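Local structure of Exo-alpha-sialidase (Clostridium perfringens, 2V72) at residues E15-A20 with S56-K61; H87-G92 with D118-K123. The protein is part of a large sialidase toxin, its family 32 carbohydrate-binding module, which binds galactose and holds a calcium ion. One frame throughout, in Å; residues are numbered along the deposited sequence.

Overall arrangement
Both contacts reach one five-stranded antiparallel sheet of the beta-sandwich typical of F5/8 type C modules, ordered 17-20, 53-59, 121-129, 84-90, 93-101. Contact 1 joins the edge strand 17-20 to 53-59; contact 2 joins 84-90 to 121-129 and also takes in the corner at Glu-120, before which strand 116-119 belongs to the other sheet. Their centres are about 10 Å apart, because 53-59 and 121-129 are themselves neighbours: Val-57 N lies 2.8 Å from Ile-122 O and Leu-59 N 2.7 Å from Glu-120 O, both probable hydrogen bonds. In sequence, both segments of contact 1 precede those of contact 2. Together they tie four of the five strands into a continuous sheet, part of the scaffold of this galactose-binding module.

Contact 1 of 2, residues E15-A20 with S56-K61; sequences EMTASA and SVNLGK
Strands 17-20 and 56-59 run antiparallel at 159°, with Thr-17 facing Asn-58 and Ser-19 facing Ser-56 as hydrogen-bonded pairs and Ala-18 facing Val-57 as the non-hydrogen-bonded pair between them. Two backbone hydrogen bonds join each outer pair: Thr-17 N to Asn-58 O (3.2 Å) and Asn-58 N to Thr-17 O (2.9 Å), then Ser-19 N to Ser-56 O (2.9 Å) and Ser-56 N to Ser-19 O (2.7 Å). Thr-17 and Asn-58 lie side by side and point the same way, Thr-17 OG1 resting 3.5 Å from Asn-58 CB. In the F5/8 type C sandwich this pairing adds the edge strand to the sheet, and the face carrying Ala-18 and Val-57 is continued by Met-16. With CG beside the backbone N (chi1 -52°), the extended Met-16 chain carries SD obliquely over Val-57 CG1 at 3.9 Å; Ile-11, Ile-33 and Val-141 also pack on this methionine. At the corner Asn-58 forms an Asx turn, its OD1 accepting from Gly-60 N (3.0 Å) above the amide plane. Asn-58 ND2 is bonded to Glu-121, which fixes the amide's rotation. Gly-60, at positive phi (99°), leaves no room for a CB between its CA and Glu-15 O, 3.5 Å apart, while the Glu-15 carboxylate turns to Arg-63 in a salt bridge.

Contact 2 of 2, residues H87-G92 with D118-K123; sequences HAINNG and DAEEIK
Ile-89 stands opposite both Glu-120 and Glu-121, a classic beta bulge in the antiparallel pairing of strands 84-90 and 121-129 of the sandwich. Its carbonyl O takes Glu-120 N at 2.8 Å and, weakly, Glu-121 N. On the same face of the sheet as Glu-121, the Ile-89 side chain runs beside that glutamate and in the same direction. CG1 lies beside the backbone N, and a chi2 of 91°, well off a staggered value, turns CD1 to 3.8 Å from Glu-121 O, where it also touches Glu-121 CB. Glu-120 behaves differently: with chi1 nearly eclipsed at -20° and a bend at chi2, its chain crosses Ile-89 at about a right angle, bringing OE1 to Asn-91 N at 2.7 Å. That donor stands well above the carboxylate plane, and the bond ties the bulge to the turn after Asn-90. The Asn-90 amide is steep to the Glu-120 carboxylate (77°), with OD1 3.6 Å from Glu-120 CG. It lies closer to parallel with the carboxylate of Asp-118, whose side chain it crosses at a slant, ND2 being 3.4 Å from Asp-118 CB; that carboxylate pairs with Lys-64. On the face opposite Ile-89, Ala-88 CB meets Ala-119 CB at 3.7 Å, the latter coming from strand 116-119 across the corner at Glu-120. At the far end of the pairing, a water in the plane of the His-87 ring bridges ND1, at 2.6 Å, to Lys-123 O.

Contact 1 of 2, residues E15-A20 with S56-K61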
loop_
_atom_site.group_PDB
_atom_site.type_symbol
_atom_site.label_atom_id
_atom_site.label_comp_id
_atom_site.label_asym_id
_atom_site.label_seq_id
_atom_site.Cartn_x
_atom_site.Cartn_y
_atom_site.Cartn_z
ATOM N N GLU A 15 -1.535 -11.863 -9.552
ATOM C CA GLU A 15 -2.673 -11.307 -10.282
ATOM C C GLU A 15 -2.750 -9.788 -10.136
ATOM O O GLU A 15 -3.607 -9.121 -10.730
ATOM C CB GLU A 15 -3.973 -11.956 -9.812
ATOM C CG GLU A 15 -4.308 -13.228 -10.564
ATOM C CD GLU A 15 -5.279 -14.109 -9.819
ATOM O OE1 GLU A 15 -6.213 -13.565 -9.194
ATOM O OE2 GLU A 15 -5.103 -15.351 -9.854
ATOM N N MET A 16 -1.842 -9.246 -9.340
ATOM C CA MET A 16 -1.777 -7.813 -9.127
ATOM C C MET A 16 -0.695 -7.201 -9.997
ATOM O O MET A 16 0.208 -7.896 -10.463
ATOM C CB MET A 16 -1.503 -7.493 -7.652
ATOM C CG MET A 16 -2.453 -8.175 -6.671
ATOM S SD MET A 16 -1.962 -7.804 -4.988
ATOM C CE MET A 16 -3.228 -8.685 -4.069
ATOM N N THR A 17 -0.836 -5.899 -10.232
ATOM C CA THR A 17 0.179 -5.072 -10.864
ATOM C C THR A 17 0.221 -3.807 -10.038
ATOM O O THR A 17 -0.812 -3.364 -9.526
ATOM C CB THR A 17 -0.173 -4.701 -12.319
ATOM O OG1 THR A 17 -1.535 -4.274 -12.383
ATOM C CG2 THR A 17 0.008 -5.890 -13.245
ATOM N N ALA A 18 1.411 -3.229 -9.902
ATOM C CA ALA A 18 1.598 -2.087 -9.026
ATOM C C ALA A 18 2.147 -0.867 -9.754
ATOM O O ALA A 18 2.829 -0.984 -10.780
ATOM C CB ALA A 18 2.493 -2.462 -7.848
ATOM N N SER A 19 1.857 0.298 -9.185
ATOM C CA SER A 19 2.230 1.578 -9.753
ATOM C C SER A 19 2.415 2.558 -8.606
ATOM O O SER A 19 1.711 2.469 -7.610
ATOM C CB SER A 19 1.107 2.065 -10.678
ATOM O OG SER A 19 1.530 3.170 -11.448
ATOM N N ALA A 20 3.360 3.487 -8.738
ATOM C CA ALA A 20 3.531 4.547 -7.743
ATOM C C ALA A 20 3.884 5.900 -8.368
ATOM O O ALA A 20 4.451 5.963 -9.454
ATOM C CB ALA A 20 4.567 4.149 -6.724
ATOM N N SER A 56 -0.531 2.603 -6.089
ATOM C CA SER A 56 -1.771 2.021 -6.575
ATOM C C SER A 56 -1.501 0.581 -6.922
ATOM O O SER A 56 -0.488 0.266 -7.554
ATOM C CB SER A 56 -2.308 2.765 -7.804
ATOM O OG SER A 56 -2.552 4.125 -7.509
ATOM N N VAL A 57 -2.402 -0.288 -6.484
ATOM C CA VAL A 57 -2.317 -1.700 -6.778
ATOM C C VAL A 57 -3.610 -2.139 -7.461
ATOM O O VAL A 57 -4.696 -2.101 -6.861
ATOM C CB VAL A 57 -2.069 -2.536 -5.489
ATOM C CG1 VAL A 57 -1.973 -4.016 -5.821
ATOM C CG2 VAL A 57 -0.805 -2.067 -4.780
ATOM N N ASN A 58 -3.485 -2.533 -8.723
ATOM C CA ASN A 58 -4.602 -3.094 -9.467
ATOM C C ASN A 58 -4.751 -4.554 -9.105
ATOM O O ASN A 58 -3.760 -5.279 -9.004
ATOM C CB ASN A 58 -4.397 -2.928 -10.970
ATOM C CG ASN A 58 -5.629 -3.285 -11.761
ATOM O OD1 ASN A 58 -5.867 -4.454 -12.072
ATOM N ND2 ASN A 58 -6.428 -2.271 -12.096
ATOM N N LEU A 59 -5.996 -4.981 -8.915
ATOM C CA LEU A 59 -6.280 -6.282 -8.314
ATOM C C LEU A 59 -6.504 -7.391 -9.337
ATOM O O LEU A 59 -6.570 -8.572 -8.968
ATOM C CB LEU A 59 -7.452 -6.177 -7.331
ATOM C CG LEU A 59 -7.335 -5.131 -6.212
ATOM C CD1 LEU A 59 -8.618 -5.058 -5.409
ATOM C CD2 LEU A 59 -6.138 -5.385 -5.286
ATOM N N GLY A 60 -6.599 -7.015 -10.614
ATOM C CA GLY A 60 -6.764 -7.988 -11.701
ATOM C C GLY A 60 -8.199 -8.145 -12.163
ATOM O O GLY A 60 -8.465 -8.232 -13.360
ATOM N N LYS A 61 -9.122 -8.195 -11.207
ATOM C CA LYS A 61 -10.555 -8.258 -11.501
ATOM C C LYS A 61 -11.352 -7.555 -10.405
ATOM O O LYS A 61 -10.767 -6.979 -9.489
ATOM C CB LYS A 61 -11.021 -9.706 -11.708
ATOM C CG LYS A 61 -10.913 -10.621 -10.499
ATOM C CD LYS A 61 -11.328 -12.054 -10.884
ATOM C CE LYS A 61 -11.603 -12.943 -9.663
ATOM N NZ LYS A 61 -12.789 -12.486 -8.868
#

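Contact 2 of 2, residues H87-G92 with D118-K123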
loop_
_atom_site.group_PDB
_atom_site.type_symbol
_atom_site.label_atom_id
_atom_site.label_comp_id
_atom_site.label_asym_id
_atom_site.label_seq_id
_atom_site.Cartn_x
_atom_site.Cartn_y
_atom_site.Cartn_z
ATOM N N HIS A 87 -8.125 4.624 -0.950
ATOM C CA HIS A 87 -9.221 4.778 -1.905
ATOM C C HIS A 87 -9.355 3.497 -2.689
ATOM O O HIS A 87 -8.358 2.816 -2.945
ATOM C CB HIS A 87 -8.949 5.903 -2.908
ATOM C CG HIS A 87 -8.874 7.268 -2.304
ATOM N ND1 HIS A 87 -7.778 7.707 -1.593
ATOM C CD2 HIS A 87 -9.743 8.307 -2.338
ATOM C CE1 HIS A 87 -7.978 8.956 -1.208
ATOM N NE2 HIS A 87 -9.165 9.342 -1.642
ATOM N N ALA A 88 -10.588 3.171 -3.066
ATOM C CA ALA A 88 -10.853 2.017 -3.913
ATOM C C ALA A 88 -11.396 2.482 -5.254
ATOM O O ALA A 88 -12.109 3.482 -5.326
ATOM C CB ALA A 88 -11.838 1.069 -3.236
ATOM N N ILE A 89 -11.057 1.754 -6.311
ATOM C CA ILE A 89 -11.550 2.070 -7.647
ATOM C C ILE A 89 -12.450 0.931 -8.116
ATOM O O ILE A 89 -12.006 -0.217 -8.221
ATOM C CB ILE A 89 -10.385 2.340 -8.659
ATOM C CG1 ILE A 89 -9.574 3.581 -8.257
ATOM C CG2 ILE A 89 -10.917 2.532 -10.085
ATOM C CD1 ILE A 89 -8.381 3.296 -7.349
ATOM N N ASN A 90 -13.721 1.251 -8.363
ATOM C CA ASN A 90 -14.693 0.255 -8.816
ATOM C C ASN A 90 -15.699 0.758 -9.859
ATOM O O ASN A 90 -16.562 1.585 -9.559
ATOM C CB ASN A 90 -15.424 -0.376 -7.635
ATOM C CG ASN A 90 -16.128 -1.665 -8.018
ATOM O OD1 ASN A 90 -15.496 -2.612 -8.506
ATOM N ND2 ASN A 90 -17.447 -1.706 -7.807
ATOM N N ASN A 91 -15.548 0.254 -11.087
ATOM C CA ASN A 91 -16.474 0.473 -12.215
ATOM C C ASN A 91 -16.780 1.907 -12.755
ATOM O O ASN A 91 -17.952 2.244 -12.930
ATOM C CB ASN A 91 -17.785 -0.299 -11.982
ATOM C CG ASN A 91 -18.696 -0.290 -13.205
ATOM O OD1 ASN A 91 -18.345 -0.807 -14.267
ATOM N ND2 ASN A 91 -19.873 0.304 -13.055
ATOM N N GLY A 92 -15.792 2.771 -12.991
ATOM C CA GLY A 92 -14.465 2.730 -12.404
ATOM C C GLY A 92 -14.475 3.953 -11.508
ATOM O O GLY A 92 -13.738 4.918 -11.735
ATOM N N ASP A 118 -16.270 -3.509 -2.741
ATOM C CA ASP A 118 -16.060 -3.843 -4.146
ATOM C C ASP A 118 -14.954 -2.944 -4.673
ATOM O O ASP A 118 -15.033 -1.726 -4.542
ATOM C CB ASP A 118 -17.346 -3.621 -4.962
ATOM C CG ASP A 118 -18.521 -4.431 -4.445
ATOM O OD1 ASP A 118 -18.512 -5.677 -4.584
ATOM O OD2 ASP A 118 -19.460 -3.820 -3.900
ATOM N N ALA A 119 -13.921 -3.548 -5.250
ATOM C CA ALA A 119 -12.779 -2.794 -5.767
ATOM C C ALA A 119 -11.988 -3.603 -6.785
ATOM O O ALA A 119 -11.724 -4.786 -6.570
ATOM C CB ALA A 119 -11.866 -2.358 -4.615
ATOM N N GLU A 120 -11.623 -2.954 -7.893
ATOM C CA GLU A 120 -10.711 -3.531 -8.893
ATOM C C GLU A 120 -9.276 -3.059 -8.645
ATOM O O GLU A 120 -8.316 -3.638 -9.166
ATOM C CB GLU A 120 -11.100 -3.108 -10.318
ATOM C CG GLU A 120 -12.526 -2.604 -10.521
ATOM C CD GLU A 120 -12.608 -1.568 -11.632
ATOM O OE1 GLU A 120 -12.952 -0.401 -11.337
ATOM O OE2 GLU A 120 -12.302 -1.907 -12.798
ATOM N N GLU A 121 -9.147 -1.985 -7.872
ATOM C CA GLU A 121 -7.869 -1.340 -7.623
ATOM C C GLU A 121 -7.906 -0.637 -6.267
ATOM O O GLU A 121 -8.958 -0.167 -5.842
ATOM C CB GLU A 121 -7.561 -0.336 -8.742
ATOM C CG GLU A 121 -6.122 0.160 -8.774
ATOM C CD GLU A 121 -5.781 0.924 -10.043
ATOM O OE1 GLU A 121 -5.409 2.115 -9.938
ATOM O OE2 GLU A 121 -5.888 0.334 -11.143
ATOM N N ILE A 122 -6.758 -0.585 -5.594
ATOM C CA ILE A 122 -6.623 0.109 -4.306
ATOM C C ILE A 122 -5.443 1.067 -4.333
ATOM O O ILE A 122 -4.405 0.772 -4.922
ATOM C CB ILE A 122 -6.422 -0.884 -3.138
ATOM C CG1 ILE A 122 -7.558 -1.907 -3.102
ATOM C CG2 ILE A 122 -6.357 -0.143 -1.800
ATOM C CD1 ILE A 122 -7.221 -3.137 -2.322
ATOM N N LYS A 123 -5.604 2.210 -3.683
ATOM C CA LYS A 123 -4.568 3.225 -3.648
ATOM C C LYS A 123 -4.241 3.597 -2.210
ATOM O O LYS A 123 -5.104 4.073 -1.466
ATOM C CB LYS A 123 -5.034 4.461 -4.414
ATOM C CG LYS A 123 -3.961 5.486 -4.722
ATOM C CD LYS A 123 -4.621 6.777 -5.167
ATOM C CE LYS A 123 -3.702 7.621 -6.023
ATOM N NZ LYS A 123 -4.404 8.855 -6.505
HETATM O O HOH W 1 -5.312 6.966 -1.378
#